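PDB 7LAO: aminoglycoside N(3)-acetyltransferase III, which acetylates the 3-amino group of 2-deoxystreptamine antibiotics such as gentamicin, kanamycin and tobramycin with acetyl-CoA, and so confers resistance to them. Local coordinates for residues E7-D12 and G241-A246; I177-N182 and Y263-F268. All coordinates share one frame; numbering follows the deposited sequence.

Interaction 1: E7-D12 and G241-A246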
loop_
_atom_site.group_PDB
_atom_site.type_symbol
_atom_site.label_atom_id
_atom_site.label_comp_id
_atom_site.label_asym_id
_atom_site.label_seq_id
_atom_site.Cartn_x
_atom_site.Cartn_y
_atom_site.Cartn_z
ATOM N N GLU A 7 0.904 22.587 10.918
ATOM C CA GLU A 7 1.368 23.532 9.907
ATOM C C GLU A 7 2.809 23.255 9.492
ATOM O O GLU A 7 3.169 23.449 8.325
ATOM C CB GLU A 7 1.251 24.965 10.421
ATOM C CG GLU A 7 -0.186 25.445 10.614
ATOM C CD GLU A 7 -0.789 24.977 11.940
ATOM O OE1 GLU A 7 -0.013 24.594 12.847
ATOM O OE2 GLU A 7 -2.042 24.981 12.067
ATOM N N SER A 8 3.645 22.821 10.429
ATOM C CA SER A 8 5.051 22.577 10.100
ATOM C C SER A 8 5.194 21.324 9.254
ATOM O O SER A 8 5.984 21.297 8.302
ATOM C CB SER A 8 5.890 22.476 11.376
ATOM O OG SER A 8 5.771 21.225 12.032
ATOM N N ILE A 9 4.397 20.294 9.551
ATOM C CA ILE A 9 4.386 19.097 8.708
ATOM C C ILE A 9 3.841 19.405 7.318
ATOM O O ILE A 9 4.357 18.888 6.317
ATOM C CB ILE A 9 3.599 17.952 9.371
ATOM C CG1 ILE A 9 4.154 17.605 10.790
ATOM C CG2 ILE A 9 3.542 16.717 8.378
ATOM C CD1 ILE A 9 5.660 17.280 10.827
ATOM N N THR A 10 2.818 20.265 7.224
ATOM C CA THR A 10 2.326 20.663 5.908
ATOM C C THR A 10 3.408 21.372 5.110
ATOM O O THR A 10 3.545 21.138 3.907
ATOM C CB THR A 10 1.085 21.563 6.024
ATOM O OG1 THR A 10 0.072 20.909 6.793
ATOM C CG2 THR A 10 0.509 21.825 4.644
ATOM N N ALA A 11 4.175 22.263 5.766
ATOM C CA ALA A 11 5.285 22.939 5.104
ATOM C C ALA A 11 6.337 21.949 4.617
ATOM O O ALA A 11 6.785 22.045 3.468
ATOM C CB ALA A 11 5.916 23.966 6.032
ATOM N N ASP A 12 6.698 20.954 5.444
ATOM C CA ASP A 12 7.673 19.948 4.991
ATOM C C ASP A 12 7.164 19.169 3.762
ATOM O O ASP A 12 7.919 18.899 2.820
ATOM C CB ASP A 12 8.001 18.966 6.126
ATOM C CG ASP A 12 8.651 19.647 7.366
ATOM O OD1 ASP A 12 9.195 20.767 7.215
ATOM O OD2 ASP A 12 8.631 19.025 8.461
ATOM N N GLY A 241 13.663 14.528 1.371
ATOM C CA GLY A 241 13.756 15.602 2.341
ATOM C C GLY A 241 13.182 15.097 3.647
ATOM O O GLY A 241 12.673 13.974 3.729
ATOM N N ILE A 242 13.188 15.977 4.652
ATOM C CA ILE A 242 12.736 15.581 5.981
ATOM C C ILE A 242 11.296 16.005 6.145
ATOM O O ILE A 242 10.942 17.125 5.790
ATOM C CB ILE A 242 13.597 16.222 7.089
ATOM C CG1 ILE A 242 15.053 15.774 6.966
ATOM C CG2 ILE A 242 13.026 15.875 8.476
ATOM C CD1 ILE A 242 15.186 14.288 7.133
ATOM N N VAL A 243 10.483 15.162 6.774
ATOM C CA VAL A 243 9.128 15.534 7.159
ATOM C C VAL A 243 8.995 15.219 8.634
ATOM O O VAL A 243 9.068 14.051 9.018
ATOM C CB VAL A 243 8.062 14.796 6.328
ATOM C CG1 VAL A 243 6.687 15.264 6.800
ATOM C CG2 VAL A 243 8.307 15.038 4.821
ATOM N N GLY A 244 8.829 16.249 9.457
ATOM C CA GLY A 244 8.872 16.006 10.887
ATOM C C GLY A 244 10.330 15.758 11.232
ATOM O O GLY A 244 11.161 16.632 10.993
ATOM N N ARG A 245 10.676 14.568 11.715
ATOM C CA ARG A 245 12.075 14.169 11.826
ATOM C C ARG A 245 12.389 12.947 10.963
ATOM O O ARG A 245 13.392 12.279 11.194
ATOM C CB ARG A 245 12.421 13.915 13.293
ATOM C CG ARG A 245 12.275 15.181 14.082
ATOM C CD ARG A 245 12.271 14.958 15.606
ATOM N NE ARG A 245 12.434 16.238 16.264
ATOM C CZ ARG A 245 11.466 16.986 16.799
ATOM N NH1 ARG A 245 10.202 16.589 16.778
ATOM N NH2 ARG A 245 11.778 18.138 17.384
ATOM N N ALA A 246 11.535 12.626 9.955
ATOM C CA ALA A 246 11.738 11.387 9.209
ATOM C C ALA A 246 12.349 11.668 7.850
ATOM O O ALA A 246 11.773 12.470 7.095
ATOM C CB ALA A 246 10.422 10.633 9.006
HETATM O O HOH W 1 10.657 18.254 3.247
HETATM O O HOH W 2 11.144 18.939 10.081
#

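Interaction 2: I177-N182 and Y263-F268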
loop_
_atom_site.group_PDB
_atom_site.type_symbol
_atom_site.label_atom_id
_atom_site.label_comp_id
_atom_site.label_asym_id
_atom_site.label_seq_id
_atom_site.Cartn_x
_atom_site.Cartn_y
_atom_site.Cartn_z
ATOM N N ILE A 177 2.527 -6.789 -13.939
ATOM C CA ILE A 177 2.406 -6.555 -15.380
ATOM C C ILE A 177 3.697 -6.809 -16.156
ATOM O O ILE A 177 3.663 -6.794 -17.401
ATOM C CB ILE A 177 1.907 -5.122 -15.672
ATOM C CG1 ILE A 177 2.902 -4.051 -15.164
ATOM C CG2 ILE A 177 0.473 -4.872 -15.048
ATOM C CD1 ILE A 177 2.515 -2.610 -15.644
ATOM N N ALA A 178 4.820 -7.085 -15.480
ATOM C CA ALA A 178 6.110 -7.257 -16.172
ATOM C C ALA A 178 6.134 -8.521 -17.018
ATOM O O ALA A 178 5.990 -9.622 -16.476
ATOM C CB ALA A 178 7.279 -7.284 -15.167
ATOM N N PRO A 179 6.356 -8.415 -18.347
ATOM C CA PRO A 179 6.315 -9.568 -19.280
ATOM C C PRO A 179 7.509 -10.501 -19.128
ATOM O O PRO A 179 8.374 -10.619 -19.996
ATOM C CB PRO A 179 6.324 -8.877 -20.644
ATOM C CG PRO A 179 7.187 -7.648 -20.399
ATOM C CD PRO A 179 6.798 -7.176 -19.023
ATOM N N ILE A 180 7.594 -11.193 -18.002
ATOM C CA ILE A 180 8.730 -12.070 -17.779
ATOM C C ILE A 180 8.209 -13.433 -17.353
ATOM O O ILE A 180 7.104 -13.523 -16.801
ATOM C CB ILE A 180 9.669 -11.482 -16.720
ATOM C CG1 ILE A 180 8.960 -11.471 -15.363
ATOM C CG2 ILE A 180 10.151 -10.054 -17.119
ATOM C CD1 ILE A 180 9.858 -11.018 -14.245
ATOM N N PRO A 181 8.965 -14.502 -17.565
ATOM C CA PRO A 181 8.534 -15.831 -17.110
ATOM C C PRO A 181 8.881 -16.153 -15.657
ATOM O O PRO A 181 9.609 -15.406 -14.982
ATOM C CB PRO A 181 9.300 -16.767 -18.048
ATOM C CG PRO A 181 10.550 -16.039 -18.327
ATOM C CD PRO A 181 10.200 -14.583 -18.375
ATOM N N ASN A 182 8.377 -17.305 -15.194
ATOM C CA ASN A 182 8.715 -17.895 -13.904
ATOM C C ASN A 182 8.213 -17.085 -12.722
ATOM O O ASN A 182 8.702 -17.259 -11.601
ATOM C CB ASN A 182 10.224 -18.110 -13.786
ATOM C CG ASN A 182 10.771 -18.918 -14.932
ATOM O OD1 ASN A 182 10.051 -19.722 -15.535
ATOM N ND2 ASN A 182 12.042 -18.709 -15.252
ATOM N N TYR A 263 13.309 -2.534 -15.905
ATOM C CA TYR A 263 14.296 -3.241 -15.095
ATOM C C TYR A 263 14.055 -4.742 -15.124
ATOM O O TYR A 263 14.979 -5.529 -15.354
ATOM C CB TYR A 263 14.229 -2.725 -13.631
ATOM C CG TYR A 263 15.321 -3.335 -12.742
ATOM C CD1 TYR A 263 16.551 -2.702 -12.594
ATOM C CD2 TYR A 263 15.137 -4.566 -12.097
ATOM C CE1 TYR A 263 17.593 -3.255 -11.798
ATOM C CE2 TYR A 263 16.179 -5.134 -11.307
ATOM C CZ TYR A 263 17.392 -4.468 -11.165
ATOM O OH TYR A 263 18.394 -5.024 -10.400
ATOM N N LEU A 264 12.819 -5.164 -14.839
ATOM C CA LEU A 264 12.548 -6.597 -14.783
ATOM C C LEU A 264 12.728 -7.253 -16.153
ATOM O O LEU A 264 13.194 -8.400 -16.251
ATOM C CB LEU A 264 11.140 -6.850 -14.235
ATOM C CG LEU A 264 10.958 -6.667 -12.712
ATOM C CD1 LEU A 264 9.488 -6.666 -12.307
ATOM C CD2 LEU A 264 11.716 -7.734 -11.915
ATOM N N GLU A 265 12.405 -6.533 -17.222
ATOM C CA GLU A 265 12.573 -7.096 -18.557
ATOM C C GLU A 265 14.050 -7.258 -18.881
ATOM O O GLU A 265 14.484 -8.295 -19.410
ATOM C CB GLU A 265 11.908 -6.185 -19.579
ATOM C CG GLU A 265 10.385 -6.180 -19.565
ATOM C CD GLU A 265 9.800 -5.330 -20.697
ATOM O OE1 GLU A 265 10.459 -5.208 -21.756
ATOM O OE2 GLU A 265 8.683 -4.790 -20.533
ATOM N N GLN A 266 14.833 -6.215 -18.608
ATOM C CA GLN A 266 16.241 -6.266 -18.956
ATOM C C GLN A 266 16.973 -7.318 -18.134
ATOM O O GLN A 266 17.987 -7.847 -18.589
ATOM C CB GLN A 266 16.883 -4.885 -18.773
ATOM C CG GLN A 266 16.414 -3.861 -19.785
ATOM C CD GLN A 266 16.917 -4.192 -21.183
ATOM O OE1 GLN A 266 18.128 -4.242 -21.414
ATOM N NE2 GLN A 266 15.991 -4.458 -22.110
ATOM N N HIS A 267 16.480 -7.651 -16.938
ATOM C CA HIS A 267 17.234 -8.553 -16.077
ATOM C C HIS A 267 16.671 -9.955 -16.023
ATOM O O HIS A 267 17.430 -10.909 -15.860
ATOM C CB HIS A 267 17.323 -7.985 -14.656
ATOM C CG HIS A 267 18.242 -6.805 -14.555
ATOM N ND1 HIS A 267 17.853 -5.524 -14.882
ATOM C CD2 HIS A 267 19.540 -6.717 -14.186
ATOM C CE1 HIS A 267 18.866 -4.698 -14.722
ATOM N NE2 HIS A 267 19.900 -5.395 -14.290
ATOM N N PHE A 268 15.376 -10.129 -16.179
ATOM C CA PHE A 268 14.820 -11.465 -16.032
ATOM C C PHE A 268 13.997 -11.890 -17.236
ATOM O O PHE A 268 13.387 -12.956 -17.202
ATOM C CB PHE A 268 14.015 -11.533 -14.728
ATOM C CG PHE A 268 14.859 -11.224 -13.521
ATOM C CD1 PHE A 268 14.908 -9.949 -13.000
ATOM C CD2 PHE A 268 15.673 -12.200 -12.965
ATOM C CE1 PHE A 268 15.723 -9.644 -11.894
ATOM C CE2 PHE A 268 16.481 -11.910 -11.861
ATOM C CZ PHE A 268 16.509 -10.630 -11.331
HETATM O O HOH W 3 12.023 -14.321 -15.159
#

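Interaction 1: E7-D12 and G241-A246
A helix-to-hairpin contact joins D12 and I9, on helix 6-16 near the N terminus, to I242, V243 and G244, where strand 239-243 turns into strand 246-252. Strand 239-243 is an outermost strand of the mixed sheet, so the helix packs against the sheet's margin. The short axes of 7-12 and 241-243 run nearly antiparallel, at 158°, with a closest approach of 8.1 Å.

One direct hydrogen bond spans the gap. The amide N of G244 donates to OD2 of D12 over 3.0 Å and almost straight, with an N-H...O angle of 172°. It reaches the anti side of that oxygen, 24° out of the carboxylate plane. The donor belongs to the type II' turn V243-A246, whose ends are tied by V243 and A246 bonding each other through both N and O. G244, the first corner residue of this turn, has the positive phi that the type requires.

Two waters extend the polar seam. One donates to the backbone O atoms of D12 and I242; the other donates to D12 OD2 and lies so close to G244 O that this second link is doubtful. OD2 therefore accepts hydrogen bonds from a peptide N-H and a water.

The apolar part lies alongside. D12 CB packs on V243 CA, at 3.8 Å. I9 reaches the hairpin with both branches: CG2, anti to the backbone N, meets V243 CG1 at 3.8 Å, the two side chains crossing at about a right angle, while CD1 presses on G244 CA at 3.5 Å, tighter than usual. V243 also touches L13 and L16 of the same helix.

Accepting two donors would probably stabilise D12 as a carboxylate, whose nearly straight bond probably helps hold the turn's first corner while I9 and V243 supply packing.

Interaction 2: I177-N182 and Y263-F268
Apolar packing carries most of this contact, in which A178, P179, I180 and P181, in the loop after helix 170-177, lie against L264, E265 and F268 in the last turns of helix 253-268. A178 CB meets L264 CD1 at 3.7 Å. CD1 of I180 lies 4.2 Å from F268 CB and also approaches L264 CB, while its CG2 sits over the backbone, 3.6 Å from L264 O. This follows from chi1 of 67°: CG1 lies between the backbone N and carbonyl carbon, leaving CG2 anti to the carbonyl carbon.

Beside P179, the E265 chain, extended beyond CG, crosses the ring at about a right angle, with OE2 3.2 Å from P179 CG and E265 CG 3.6 Å from the same carbon. P179 centres an inverse gamma turn, closed by I180 N bonding A178 O at 2.7 Å, a bend consistent with A178 and I180 both directing CB toward the helix.

Polar bridging is left to water: one molecule donates to P181 O and to F268 O, at 2.7 and 2.8 Å. Beyond the loop, the F268 ring meets that of F216, and L264 also packs on I228 of helix 224-233.

With no direct hydrogen bond between the segments, the loop is probably held mainly by apolar packing and fit, while the water joins a loop carbonyl to one at the helix's C-terminal end.

From the N terminus, helix 6-16 supplies the first half of interaction 1, and the loop after helix 170-177 the first half of interaction 2. Strand 239-243 and its turn then close interaction 1 across 228 intervening residues; helix 253-268 closes interaction 2 across 80. The segments alternate, so the two loops cross rather than nest. Strand 246-252 leads from the turn of interaction 1 into helix 253-268, whose C-terminal end closes interaction 2. The contacts are separate, with centres about 37 Å apart and nearest atoms about 22 Å apart. Interaction 1 ties the N-terminal helix to an outermost strand; interaction 2 joins the loop before strand 185-192 to the last helix.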